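Local coordinates for protein putative hydrolase (Bacteroides ovatus, PDB 4HBS) that is of unknown function but is probably a glycoside-hydrolase-like enzyme, built as a five-bladed beta-propeller of the beta-fructosidase clan, at residues Ser20-Glu25 / Ser366-Leu371; Thr64-Gly69 / Thr206-Ile211; Glu85-Gly90 / Asp346-Gln351; His235-Thr240 / Val246-Thr251. All blocks are in the same frame, centred on the assembly; numbering follows the deposited sequence.

Contact 1: Ser20-Glu25 / Ser366-Leu371; sequences SEWNLE and SRTGEL
The guanidinium of Arg367 lies flat on the indole of Trp22, the two planes 6° apart and their centres 3.9 Å from one another. Trp22 CG stands beside the backbone N, anti to the carbonyl carbon (chi1 -59°), which turns the indole toward the 366-371 loop. Two contacts share one face of it: CZ sits over the five-membered ring as a cation-pi partner, while CD makes a CH-pi contact and comes within 3.4 Å of Trp22 NE1. Arg367 runs straight through chi2 and then bends at chi3 (-98°), which lays the guanidinium back along the indole. At the six-membered end, Thr368 CG2 meets Trp22 CH2 obliquely at 3.8 Å. The loop is braced from within: Glu370 OE1 accepts from Thr368 N (2.7 Å) on its syn lone pair and from Thr368 OG1 above the carboxylate plane. Replacing Trp22 by alanine is likely to take the flat support from under the guanidinium, leaving it loosely held by long, weak ion pairs to Glu106 and Asp42. This surface contact joins the lead-in to edge strand 24-26 with the loop before strand 371-377 of the same five-stranded antiparallel sheet; Trp22, Leu24, Thr368 and Glu370 touch Phe403 of strand 399-403.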
loop_
_atom_site.group_PDB
_atom_site.type_symbol
_atom_site.label_atom_id
_atom_site.label_comp_id
_atom_site.label_asym_id
_atom_site.label_seq_id
_atom_site.Cartn_x
_atom_site.Cartn_y
_atom_site.Cartn_z
ATOM N N SER A 20 -17.981 12.643 -16.039
ATOM C CA SER A 20 -16.966 12.537 -17.091
ATOM C C SER A 20 -15.647 13.183 -16.648
ATOM O O SER A 20 -14.586 12.755 -17.111
ATOM C CB SER A 20 -17.459 13.159 -18.395
ATOM O OG SER A 20 -17.744 14.539 -18.247
ATOM N N GLU A 21 -15.714 14.176 -15.713
ATOM C CA GLU A 21 -14.534 14.836 -15.135
ATOM C C GLU A 21 -13.599 13.814 -14.421
ATOM O O GLU A 21 -12.384 14.015 -14.425
ATOM C CB GLU A 21 -14.972 15.942 -14.145
ATOM C CG GLU A 21 -13.829 16.822 -13.632
ATOM C CD GLU A 21 -13.090 16.414 -12.359
ATOM O OE1 GLU A 21 -13.556 15.494 -11.651
ATOM O OE2 GLU A 21 -12.037 17.030 -12.068
ATOM N N TRP A 22 -14.166 12.704 -13.852
ATOM C CA TRP A 22 -13.406 11.657 -13.144
ATOM C C TRP A 22 -12.445 10.879 -14.068
ATOM O O TRP A 22 -11.529 10.225 -13.566
ATOM C CB TRP A 22 -14.353 10.659 -12.445
ATOM C CG TRP A 22 -15.284 11.265 -11.422
ATOM C CD1 TRP A 22 -15.247 12.533 -10.918
ATOM C CD2 TRP A 22 -16.372 10.602 -10.755
ATOM N NE1 TRP A 22 -16.265 12.714 -10.010
ATOM C CE2 TRP A 22 -16.978 11.549 -9.896
ATOM C CE3 TRP A 22 -16.904 9.296 -10.806
ATOM C CZ2 TRP A 22 -18.052 11.220 -9.057
ATOM C CZ3 TRP A 22 -18.007 8.990 -10.018
ATOM C CH2 TRP A 22 -18.569 9.945 -9.154
ATOM N N ASN A 23 -12.663 10.931 -15.396
ATOM C CA ASN A 23 -11.845 10.266 -16.411
ATOM C C ASN A 23 -11.673 8.751 -16.103
ATOM O O ASN A 23 -10.561 8.213 -16.090
ATOM C CB ASN A 23 -10.493 10.982 -16.596
ATOM C CG ASN A 23 -9.798 10.708 -17.925
ATOM O OD1 ASN A 23 -10.299 9.967 -18.791
ATOM N ND2 ASN A 23 -8.573 11.222 -18.078
ATOM N N LEU A 24 -12.807 8.081 -15.863
ATOM C CA LEU A 24 -12.863 6.640 -15.641
ATOM C C LEU A 24 -13.174 5.966 -16.985
ATOM O O LEU A 24 -13.900 6.536 -17.805
ATOM C CB LEU A 24 -13.935 6.276 -14.589
ATOM C CG LEU A 24 -13.811 6.928 -13.210
ATOM C CD1 LEU A 24 -14.819 6.361 -12.267
ATOM C CD2 LEU A 24 -12.445 6.743 -12.635
ATOM N N GLU A 25 -12.601 4.781 -17.226
ATOM C CA GLU A 25 -12.825 4.026 -18.455
ATOM C C GLU A 25 -13.301 2.636 -18.043
ATOM O O GLU A 25 -12.537 1.914 -17.409
ATOM C CB GLU A 25 -11.528 3.984 -19.284
ATOM C CG GLU A 25 -11.683 3.477 -20.710
ATOM C CD GLU A 25 -10.443 2.782 -21.235
ATOM O OE1 GLU A 25 -9.444 3.485 -21.514
ATOM O OE2 GLU A 25 -10.445 1.531 -21.301
ATOM N N SER A 366 -12.053 7.522 -2.408
ATOM C CA SER A 366 -13.416 7.148 -2.765
ATOM C C SER A 366 -14.324 8.384 -2.752
ATOM O O SER A 366 -14.422 9.079 -1.725
ATOM C CB SER A 366 -13.939 6.085 -1.805
ATOM O OG SER A 366 -15.162 5.546 -2.269
ATOM N N ARG A 367 -14.916 8.698 -3.921
ATOM C CA ARG A 367 -15.787 9.854 -4.091
ATOM C C ARG A 367 -17.242 9.568 -3.648
ATOM O O ARG A 367 -17.888 10.479 -3.126
ATOM C CB ARG A 367 -15.763 10.343 -5.555
ATOM C CG ARG A 367 -14.465 11.076 -5.926
ATOM C CD ARG A 367 -14.454 11.539 -7.368
ATOM N NE ARG A 367 -13.717 10.625 -8.268
ATOM C CZ ARG A 367 -12.581 10.906 -8.927
ATOM N NH1 ARG A 367 -11.997 12.095 -8.793
ATOM N NH2 ARG A 367 -12.023 9.996 -9.722
ATOM N N THR A 368 -17.759 8.333 -3.864
ATOM C CA THR A 368 -19.156 7.970 -3.540
ATOM C C THR A 368 -19.342 6.592 -2.826
ATOM O O THR A 368 -20.479 6.136 -2.716
ATOM C CB THR A 368 -19.970 7.936 -4.843
ATOM O OG1 THR A 368 -19.604 6.770 -5.604
ATOM C CG2 THR A 368 -19.790 9.203 -5.681
ATOM N N GLY A 369 -18.267 5.974 -2.335
ATOM C CA GLY A 369 -18.342 4.669 -1.676
ATOM C C GLY A 369 -17.734 3.535 -2.475
ATOM O O GLY A 369 -17.600 2.427 -1.952
ATOM N N GLU A 370 -17.353 3.804 -3.756
ATOM C CA GLU A 370 -16.695 2.836 -4.640
ATOM C C GLU A 370 -15.359 2.419 -4.053
ATOM O O GLU A 370 -14.787 3.173 -3.267
ATOM C CB GLU A 370 -16.489 3.445 -6.076
ATOM C CG GLU A 370 -15.415 4.533 -6.259
ATOM C CD GLU A 370 -15.829 5.971 -6.000
ATOM O OE1 GLU A 370 -16.755 6.181 -5.185
ATOM O OE2 GLU A 370 -15.220 6.890 -6.599
ATOM N N LEU A 371 -14.840 1.252 -4.425
ATOM C CA LEU A 371 -13.513 0.868 -3.940
ATOM C C LEU A 371 -12.502 1.521 -4.821
ATOM O O LEU A 371 -12.708 1.506 -6.023
ATOM C CB LEU A 371 -13.297 -0.647 -3.960
ATOM C CG LEU A 371 -14.235 -1.456 -3.107
ATOM C CD1 LEU A 371 -14.233 -2.898 -3.541
ATOM C CD2 LEU A 371 -13.889 -1.356 -1.648
#

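Contact 2: Thr64-Gly69 / Thr206-Ile211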
loop_
_atom_site.group_PDB
_atom_site.type_symbol
_atom_site.label_atom_id
_atom_site.label_comp_id
_atom_site.label_asym_id
_atom_site.label_seq_id
_atom_site.Cartn_x
_atom_site.Cartn_y
_atom_site.Cartn_z
ATOM N N THR A 64 -3.542 7.667 3.382
ATOM C CA THR A 64 -4.062 7.899 4.717
ATOM C C THR A 64 -4.659 9.279 4.709
ATOM O O THR A 64 -3.911 10.264 4.717
ATOM C CB THR A 64 -2.951 7.744 5.782
ATOM O OG1 THR A 64 -2.623 6.367 5.915
ATOM C CG2 THR A 64 -3.355 8.293 7.160
ATOM N N GLY A 65 -5.991 9.358 4.652
ATOM C CA GLY A 65 -6.684 10.635 4.706
ATOM C C GLY A 65 -6.343 11.331 6.010
ATOM O O GLY A 65 -6.255 10.664 7.053
ATOM N N LEU A 66 -6.059 12.654 5.952
ATOM C CA LEU A 66 -5.684 13.435 7.133
ATOM C C LEU A 66 -6.857 14.288 7.602
ATOM O O LEU A 66 -7.803 14.498 6.839
ATOM C CB LEU A 66 -4.460 14.313 6.824
ATOM C CG LEU A 66 -3.185 13.558 6.440
ATOM C CD1 LEU A 66 -2.089 14.512 6.094
ATOM C CD2 LEU A 66 -2.746 12.633 7.538
ATOM N N PRO A 67 -6.834 14.806 8.849
ATOM C CA PRO A 67 -7.982 15.611 9.323
ATOM C C PRO A 67 -8.114 17.012 8.690
ATOM O O PRO A 67 -9.173 17.623 8.826
ATOM C CB PRO A 67 -7.734 15.727 10.837
ATOM C CG PRO A 67 -6.621 14.794 11.139
ATOM C CD PRO A 67 -5.814 14.673 9.910
ATOM N N ASP A 68 -7.060 17.519 8.007
ATOM C CA ASP A 68 -7.078 18.849 7.371
ATOM C C ASP A 68 -7.530 18.800 5.889
ATOM O O ASP A 68 -7.448 19.819 5.204
ATOM C CB ASP A 68 -5.690 19.527 7.486
ATOM C CG ASP A 68 -4.503 18.651 7.113
ATOM O OD1 ASP A 68 -4.568 17.978 6.056
ATOM O OD2 ASP A 68 -3.542 18.587 7.911
ATOM N N GLY A 69 -8.000 17.640 5.414
ATOM C CA GLY A 69 -8.469 17.482 4.045
ATOM C C GLY A 69 -7.432 16.950 3.079
ATOM O O GLY A 69 -7.784 16.603 1.948
ATOM N N THR A 206 7.396 22.439 9.803
ATOM C CA THR A 206 6.691 21.606 10.776
ATOM C C THR A 206 5.825 20.499 10.144
ATOM O O THR A 206 5.781 19.395 10.684
ATOM C CB THR A 206 5.813 22.502 11.685
ATOM O OG1 THR A 206 5.004 23.375 10.890
ATOM C CG2 THR A 206 6.647 23.345 12.624
ATOM N N TYR A 207 5.119 20.796 9.036
ATOM C CA TYR A 207 4.182 19.849 8.415
ATOM C C TYR A 207 4.830 18.559 7.888
ATOM O O TYR A 207 5.685 18.599 6.991
ATOM C CB TYR A 207 3.401 20.504 7.283
ATOM C CG TYR A 207 2.108 19.779 7.007
ATOM C CD1 TYR A 207 0.975 20.020 7.776
ATOM C CD2 TYR A 207 2.036 18.789 6.039
ATOM C CE1 TYR A 207 -0.210 19.330 7.551
ATOM C CE2 TYR A 207 0.858 18.095 5.806
ATOM C CZ TYR A 207 -0.267 18.374 6.558
ATOM O OH TYR A 207 -1.436 17.698 6.321
HETATM N N MSE A 208 4.330 17.404 8.409
HETATM C CA MSE A 208 4.777 16.039 8.119
HETATM C C MSE A 208 6.256 15.818 8.518
HETATM O O MSE A 208 6.912 14.915 7.989
HETATM C CB MSE A 208 4.511 15.635 6.651
HETATM C CG MSE A 208 3.170 14.938 6.448
HETATM SE SE MSE A 208 2.918 13.292 7.491
HETATM C CE MSE A 208 1.080 13.318 7.565
ATOM N N LYS A 209 6.748 16.579 9.525
ATOM C CA LYS A 209 8.097 16.391 10.039
ATOM C C LYS A 209 8.032 15.217 11.000
ATOM O O LYS A 209 7.048 15.098 11.742
ATOM C CB LYS A 209 8.641 17.663 10.736
ATOM N N LEU A 210 9.054 14.331 10.968
ATOM C CA LEU A 210 9.137 13.181 11.876
ATOM C C LEU A 210 9.438 13.691 13.308
ATOM O O LEU A 210 10.572 14.086 13.593
ATOM C CB LEU A 210 10.231 12.211 11.383
ATOM C CG LEU A 210 10.489 10.921 12.177
ATOM C CD1 LEU A 210 9.256 10.064 12.271
ATOM C CD2 LEU A 210 11.570 10.102 11.508
ATOM N N ILE A 211 8.401 13.739 14.174
ATOM C CA ILE A 211 8.513 14.211 15.565
ATOM C C ILE A 211 9.252 13.205 16.458
ATOM O O ILE A 211 10.011 13.623 17.339
ATOM C CB ILE A 211 7.090 14.521 16.134
ATOM C CG1 ILE A 211 6.470 15.725 15.418
ATOM C CG2 ILE A 211 7.088 14.713 17.655
ATOM C CD1 ILE A 211 7.444 16.952 15.172
#
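Tyr207 and Met208 reach from the turn that leads into one antiparallel sheet of the beta-propeller to Leu66 and Asp68 on a turn of another. Both segments are turns at strand ends: a type I beta turn spans Leu66 to Gly69, just after strand 60-65, and a type II turn runs from Thr206 to Lys209 ahead of strand 210-218. Thr206 opens the second turn, its carbonyl O accepting from Lys209 N at 3.2 Å. Tyr207 follows, with CG anti to its own nitrogen (chi1 -157°), a torsion that sends the ring toward the 64-69 turn. Its hydroxyl passes Leu66 CD1 at 3.3 Å and donates to Asp68 OD2 at 2.8 Å, meeting that oxygen on its syn side, 23° out of the carboxylate plane. The carboxylate, at the exposed margin, is turned 43° from the phenol plane, and Asn70 also bonds to Tyr207 OH. Val101 of strand 98-102 packs against both Tyr207 and Met208, while Ile165 touches Leu66, so the apolar part is buried. Met208, a selenomethionine, bends at chi2 and meets Leu66 tip to tip, its CE standing 3.9 Å from Leu66 CD2 and 3.7 Å from Leu66 CD1.

Contact 3: Glu85-Gly90 / Asp346-Gln351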
loop_
_atom_site.group_PDB
_atom_site.type_symbol
_atom_site.label_atom_id
_atom_site.label_comp_id
_atom_site.label_asym_id
_atom_site.label_seq_id
_atom_site.Cartn_x
_atom_site.Cartn_y
_atom_site.Cartn_z
ATOM N N GLU A 85 12.076 11.610 -23.676
ATOM C CA GLU A 85 11.170 11.418 -24.805
ATOM C C GLU A 85 10.625 9.968 -24.865
ATOM O O GLU A 85 11.388 9.002 -24.688
ATOM C CB GLU A 85 11.895 11.761 -26.133
ATOM C CG GLU A 85 12.351 13.222 -26.257
ATOM C CD GLU A 85 13.822 13.517 -25.958
ATOM O OE1 GLU A 85 14.265 13.277 -24.807
ATOM O OE2 GLU A 85 14.514 14.046 -26.861
ATOM N N ASN A 86 9.292 9.840 -25.106
ATOM C CA ASN A 86 8.548 8.570 -25.211
ATOM C C ASN A 86 8.612 7.756 -23.918
ATOM O O ASN A 86 8.785 6.540 -23.952
ATOM C CB ASN A 86 9.017 7.723 -26.408
ATOM C CG ASN A 86 9.005 8.464 -27.709
ATOM O OD1 ASN A 86 10.041 8.626 -28.348
ATOM N ND2 ASN A 86 7.831 8.917 -28.144
ATOM N N ARG A 87 8.416 8.426 -22.773
ATOM C CA ARG A 87 8.404 7.773 -21.462
ATOM C C ARG A 87 9.604 6.841 -21.278
ATOM O O ARG A 87 9.441 5.714 -20.836
ATOM C CB ARG A 87 7.075 7.009 -21.260
ATOM C CG ARG A 87 5.855 7.908 -21.194
ATOM C CD ARG A 87 5.821 8.737 -19.926
ATOM N NE ARG A 87 5.708 7.903 -18.732
ATOM C CZ ARG A 87 5.971 8.301 -17.486
ATOM N NH1 ARG A 87 6.397 9.540 -17.248
ATOM N NH2 ARG A 87 5.819 7.459 -16.466
ATOM N N SER A 88 10.801 7.313 -21.641
ATOM C CA SER A 88 12.030 6.549 -21.536
ATOM C C SER A 88 12.740 7.041 -20.309
ATOM O O SER A 88 13.190 8.177 -20.309
ATOM C CB SER A 88 12.865 6.735 -22.800
ATOM O OG SER A 88 14.049 5.957 -22.783
ATOM N N ARG A 89 12.750 6.261 -19.216
ATOM C CA ARG A 89 13.362 6.715 -17.966
ATOM C C ARG A 89 14.865 6.917 -18.130
ATOM O O ARG A 89 15.540 6.077 -18.718
ATOM C CB ARG A 89 13.057 5.742 -16.821
ATOM C CG ARG A 89 13.805 6.018 -15.477
ATOM C CD ARG A 89 12.951 5.680 -14.259
ATOM N NE ARG A 89 12.238 4.411 -14.446
ATOM C CZ ARG A 89 10.958 4.162 -14.152
ATOM N NH1 ARG A 89 10.194 5.103 -13.595
ATOM N NH2 ARG A 89 10.430 2.966 -14.406
ATOM N N GLY A 90 15.349 8.047 -17.618
ATOM C CA GLY A 90 16.748 8.435 -17.677
ATOM C C GLY A 90 17.428 8.310 -16.329
ATOM O O GLY A 90 17.211 7.322 -15.620
ATOM N N ASP A 346 -1.135 -0.443 -20.156
ATOM C CA ASP A 346 -1.362 0.615 -21.161
ATOM C C ASP A 346 -0.081 1.447 -21.170
ATOM O O ASP A 346 0.084 2.386 -20.397
ATOM C CB ASP A 346 -2.629 1.431 -20.833
ATOM C CG ASP A 346 -3.934 0.615 -20.910
ATOM O OD1 ASP A 346 -3.912 -0.516 -21.503
ATOM O OD2 ASP A 346 -4.981 1.113 -20.412
ATOM N N LYS A 347 0.850 1.007 -22.008
ATOM C CA LYS A 347 2.229 1.438 -22.093
ATOM C C LYS A 347 2.763 1.578 -23.503
ATOM O O LYS A 347 2.363 0.801 -24.372
ATOM C CB LYS A 347 3.042 0.272 -21.514
ATOM C CG LYS A 347 3.669 0.493 -20.206
ATOM C CD LYS A 347 4.562 -0.673 -19.800
ATOM C CE LYS A 347 5.588 -1.092 -20.819
ATOM N NZ LYS A 347 6.618 -0.087 -21.138
ATOM N N ILE A 348 3.819 2.382 -23.684
ATOM C CA ILE A 348 4.580 2.384 -24.927
ATOM C C ILE A 348 5.478 1.110 -24.844
ATOM O O ILE A 348 5.896 0.733 -23.755
ATOM C CB ILE A 348 5.408 3.697 -25.088
ATOM C CG1 ILE A 348 4.498 4.877 -25.396
ATOM C CG2 ILE A 348 6.480 3.551 -26.176
ATOM C CD1 ILE A 348 5.102 6.221 -25.068
ATOM N N GLY A 349 5.747 0.458 -25.964
ATOM C CA GLY A 349 6.609 -0.722 -25.983
ATOM C C GLY A 349 5.943 -2.001 -25.512
ATOM O O GLY A 349 4.766 -2.245 -25.824
ATOM N N GLU A 350 6.705 -2.849 -24.770
ATOM C CA GLU A 350 6.206 -4.144 -24.312
ATOM C C GLU A 350 5.200 -3.983 -23.174
ATOM O O GLU A 350 5.584 -3.621 -22.080
ATOM C CB GLU A 350 7.370 -5.076 -23.881
ATOM C CG GLU A 350 6.950 -6.506 -23.544
ATOM C CD GLU A 350 6.171 -7.208 -24.642
ATOM O OE1 GLU A 350 6.756 -7.452 -25.725
ATOM O OE2 GLU A 350 4.955 -7.446 -24.449
ATOM N N GLN A 351 3.941 -4.371 -23.408
ATOM C CA GLN A 351 2.878 -4.267 -22.406
ATOM C C GLN A 351 2.900 -5.432 -21.381
ATOM O O GLN A 351 2.445 -5.242 -20.240
ATOM C CB GLN A 351 1.531 -4.200 -23.101
ATOM C CG GLN A 351 1.476 -3.063 -24.100
ATOM C CD GLN A 351 0.095 -2.661 -24.468
ATOM O OE1 GLN A 351 -0.236 -1.473 -24.439
ATOM N NE2 GLN A 351 -0.735 -3.616 -24.886
#
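Ile348 rests its CD1 methyl against Asn86 and Arg87 where the hairpin of strands 82-84 and 88-93 turns, a turn that carries a G1 beta bulge with Arg87 and Ser88 both facing Asn84. The other partner, 346-351, is an irregular loop between strands 333-340 and 356-361, so a long connection of the propeller is laid against a short hairpin at the surface. Polar bonds run from the two segments to other parts of the chain, mostly to residues 390-394, and for Arg87 also to Arg51. Arg87 turns its end away from Ile348, bonding through NH1 to Arg51 O and through NH2 in a salt bridge to Asp393. Lys347 NZ donates to Gly390 O, and also folds back on its own segment to Ile348 O at 2.8 Å. Across the two segments there are van der Waals contacts and no hydrogen bond, and the touch is light. With CG1 beside its backbone nitrogen (chi1 -72°) and the chain then extended, Ile348 brings just its terminal methyl to the hairpin. That CD1 stands 4.3 Å from Arg87 CG and 4.4 Å from Asn86 CB. Its nearest approach is to the backbone of the turn, where Ile348 CD1 lies 3.9 Å from Asn86 O.

Contact 4: His235-Thr240 / Val246-Thr251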
loop_
_atom_site.group_PDB
_atom_site.type_symbol
_atom_site.label_atom_id
_atom_site.label_comp_id
_atom_site.label_asym_id
_atom_site.label_seq_id
_atom_site.Cartn_x
_atom_site.Cartn_y
_atom_site.Cartn_z
ATOM N N HIS A 235 -10.371 -0.146 19.262
ATOM C CA HIS A 235 -9.138 -0.884 18.958
ATOM C C HIS A 235 -8.753 -0.677 17.517
ATOM O O HIS A 235 -9.636 -0.639 16.646
ATOM C CB HIS A 235 -9.308 -2.395 19.173
ATOM C CG HIS A 235 -9.759 -2.813 20.531
ATOM N ND1 HIS A 235 -8.977 -2.605 21.639
ATOM C CD2 HIS A 235 -10.837 -3.548 20.888
ATOM C CE1 HIS A 235 -9.638 -3.137 22.652
ATOM N NE2 HIS A 235 -10.765 -3.720 22.244
ATOM N N ILE A 236 -7.441 -0.599 17.245
ATOM C CA ILE A 236 -6.926 -0.540 15.890
ATOM C C ILE A 236 -6.569 -1.954 15.561
ATOM O O ILE A 236 -5.716 -2.516 16.231
ATOM C CB ILE A 236 -5.713 0.406 15.735
ATOM C CG1 ILE A 236 -6.048 1.822 16.151
ATOM C CG2 ILE A 236 -5.213 0.387 14.301
ATOM C CD1 ILE A 236 -4.819 2.611 16.569
ATOM N N TYR A 237 -7.222 -2.557 14.576
ATOM C CA TYR A 237 -6.912 -3.928 14.187
ATOM C C TYR A 237 -5.720 -3.888 13.253
ATOM O O TYR A 237 -5.642 -3.002 12.411
ATOM C CB TYR A 237 -8.132 -4.623 13.582
ATOM C CG TYR A 237 -9.124 -4.962 14.672
ATOM C CD1 TYR A 237 -10.003 -4.000 15.159
ATOM C CD2 TYR A 237 -9.053 -6.173 15.352
ATOM C CE1 TYR A 237 -10.828 -4.256 16.253
ATOM C CE2 TYR A 237 -9.878 -6.444 16.439
ATOM C CZ TYR A 237 -10.755 -5.476 16.897
ATOM O OH TYR A 237 -11.599 -5.761 17.942
ATOM N N LEU A 238 -4.740 -4.777 13.497
ATOM C CA LEU A 238 -3.464 -4.874 12.786
ATOM C C LEU A 238 -3.380 -6.246 12.128
ATOM O O LEU A 238 -3.443 -7.244 12.843
ATOM C CB LEU A 238 -2.317 -4.698 13.801
ATOM C CG LEU A 238 -2.489 -3.608 14.849
ATOM C CD1 LEU A 238 -1.708 -3.945 16.082
ATOM C CD2 LEU A 238 -2.091 -2.279 14.298
ATOM N N TYR A 239 -3.290 -6.317 10.793
ATOM C CA TYR A 239 -3.260 -7.600 10.084
ATOM C C TYR A 239 -1.897 -7.908 9.506
ATOM O O TYR A 239 -1.062 -7.017 9.328
ATOM C CB TYR A 239 -4.279 -7.620 8.922
ATOM C CG TYR A 239 -5.669 -7.254 9.344
ATOM C CD1 TYR A 239 -6.048 -5.922 9.475
ATOM C CD2 TYR A 239 -6.586 -8.231 9.702
ATOM C CE1 TYR A 239 -7.308 -5.573 9.952
ATOM C CE2 TYR A 239 -7.853 -7.895 10.172
ATOM C CZ TYR A 239 -8.213 -6.560 10.294
ATOM O OH TYR A 239 -9.448 -6.191 10.772
ATOM N N THR A 240 -1.707 -9.180 9.150
ATOM C CA THR A 240 -0.499 -9.667 8.489
ATOM C C THR A 240 -0.796 -10.993 7.853
ATOM O O THR A 240 -1.838 -11.590 8.142
ATOM C CB THR A 240 0.701 -9.780 9.470
ATOM O OG1 THR A 240 1.928 -9.827 8.710
ATOM C CG2 THR A 240 0.587 -10.982 10.439
ATOM N N VAL A 246 -3.954 -15.322 6.882
ATOM C CA VAL A 246 -4.170 -13.985 7.457
ATOM C C VAL A 246 -4.351 -14.058 8.955
ATOM O O VAL A 246 -5.333 -14.635 9.407
ATOM C CB VAL A 246 -5.392 -13.281 6.821
ATOM C CG1 VAL A 246 -5.561 -11.869 7.373
ATOM C CG2 VAL A 246 -5.294 -13.258 5.303
ATOM N N ALA A 247 -3.435 -13.445 9.727
ATOM C CA ALA A 247 -3.513 -13.378 11.194
ATOM C C ALA A 247 -3.819 -11.935 11.607
ATOM O O ALA A 247 -3.540 -11.015 10.845
ATOM C CB ALA A 247 -2.206 -13.849 11.806
ATOM N N VAL A 248 -4.380 -11.738 12.793
ATOM C CA VAL A 248 -4.753 -10.401 13.271
ATOM C C VAL A 248 -4.303 -10.154 14.739
ATOM O O VAL A 248 -4.270 -11.073 15.568
ATOM C CB VAL A 248 -6.287 -10.181 13.116
ATOM C CG1 VAL A 248 -7.087 -11.150 13.985
ATOM C CG2 VAL A 248 -6.686 -8.734 13.412
ATOM N N ALA A 249 -3.956 -8.887 15.019
ATOM C CA ALA A 249 -3.606 -8.366 16.340
ATOM C C ALA A 249 -4.365 -7.067 16.528
ATOM O O ALA A 249 -4.976 -6.603 15.563
ATOM C CB ALA A 249 -2.110 -8.130 16.445
ATOM N N ARG A 250 -4.360 -6.471 17.726
ATOM C CA ARG A 250 -5.057 -5.197 17.915
ATOM C C ARG A 250 -4.459 -4.396 19.067
ATOM O O ARG A 250 -3.903 -4.965 20.003
ATOM C CB ARG A 250 -6.585 -5.398 18.121
ATOM C CG ARG A 250 -7.019 -5.745 19.550
ATOM C CD ARG A 250 -8.478 -6.149 19.617
ATOM N NE ARG A 250 -8.853 -6.676 20.938
ATOM C CZ ARG A 250 -10.029 -7.235 21.235
ATOM N NH1 ARG A 250 -10.980 -7.338 20.310
ATOM N NH2 ARG A 250 -10.262 -7.697 22.458
ATOM N N THR A 251 -4.636 -3.075 19.007
ATOM C CA THR A 251 -4.152 -2.138 20.020
ATOM C C THR A 251 -5.197 -1.996 21.117
ATOM O O THR A 251 -6.390 -2.118 20.841
ATOM C CB THR A 251 -3.852 -0.791 19.360
ATOM O OG1 THR A 251 -5.075 -0.208 18.901
ATOM C CG2 THR A 251 -2.873 -0.923 18.207
#
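Arg250 runs out between Tyr237 on the facing strand and His235 just before it. Its CB lies over the Tyr237 face, 4.1 Å from the ring centroid, in a CH-pi contact. CG stands between the backbone N and the carbonyl carbon (chi1 83°), passing His235 CB and CG, and from there the extended chain runs past both rings. CD touches both, coming to 3.5 Å from Tyr237 CE2 and making a CH-pi contact with the imidazole. NE is centred over the His235 ring and forms a salt bridge with Glu261. CZ continues the stack, guanidinium and imidazole lying 11° apart, and Trp273 adds a cation-pi contact. At the tip, NH1 donates to Tyr237 OH at 2.9 Å, and Asp233 holds that hydroxyl as well. A leucine in place of Arg250 would probably leave Glu261 without its charged mate and the His235 face without its stacked cover. The imidazole is fixed in turn by His235 ND1 donating to Thr251 O at 2.8 Å. Farther along, Val248 CG2 packs on Tyr239 CE2 at 3.5 Å, while Leu238 and Thr240 lie with Ala247 and Ala249 on the other face. Paired backbone bonds such as Leu238 N to Ala249 O (2.8 Å) make a beta hairpin within an antiparallel meander, flanked by strands 227-230 and 260-265, the strand order of a propeller blade.

In the fold
Contacts 2 and 4 are buried, whereas contacts 1 and 3 lie at the surface. Contact 4 alone joins neighbours within one sheet by regular backbone bonding, over a large interface; the other three bring together segments distant in sequence and lack backbone pairing across them. Contact 2 links two different sheets with a small apolar cluster and one hydroxyl-carboxylate bond. An arginine stacked on an aromatic ring recurs in contacts 1 and 4, at a loop in the first and on a strand in the second. Contact 3, the lightest, has one methyl against a backbone carbonyl and side-chain carbons, with no hydrogen bond across. Contacts 1 and 3 approach to about 5 Å between nearest atoms without touching.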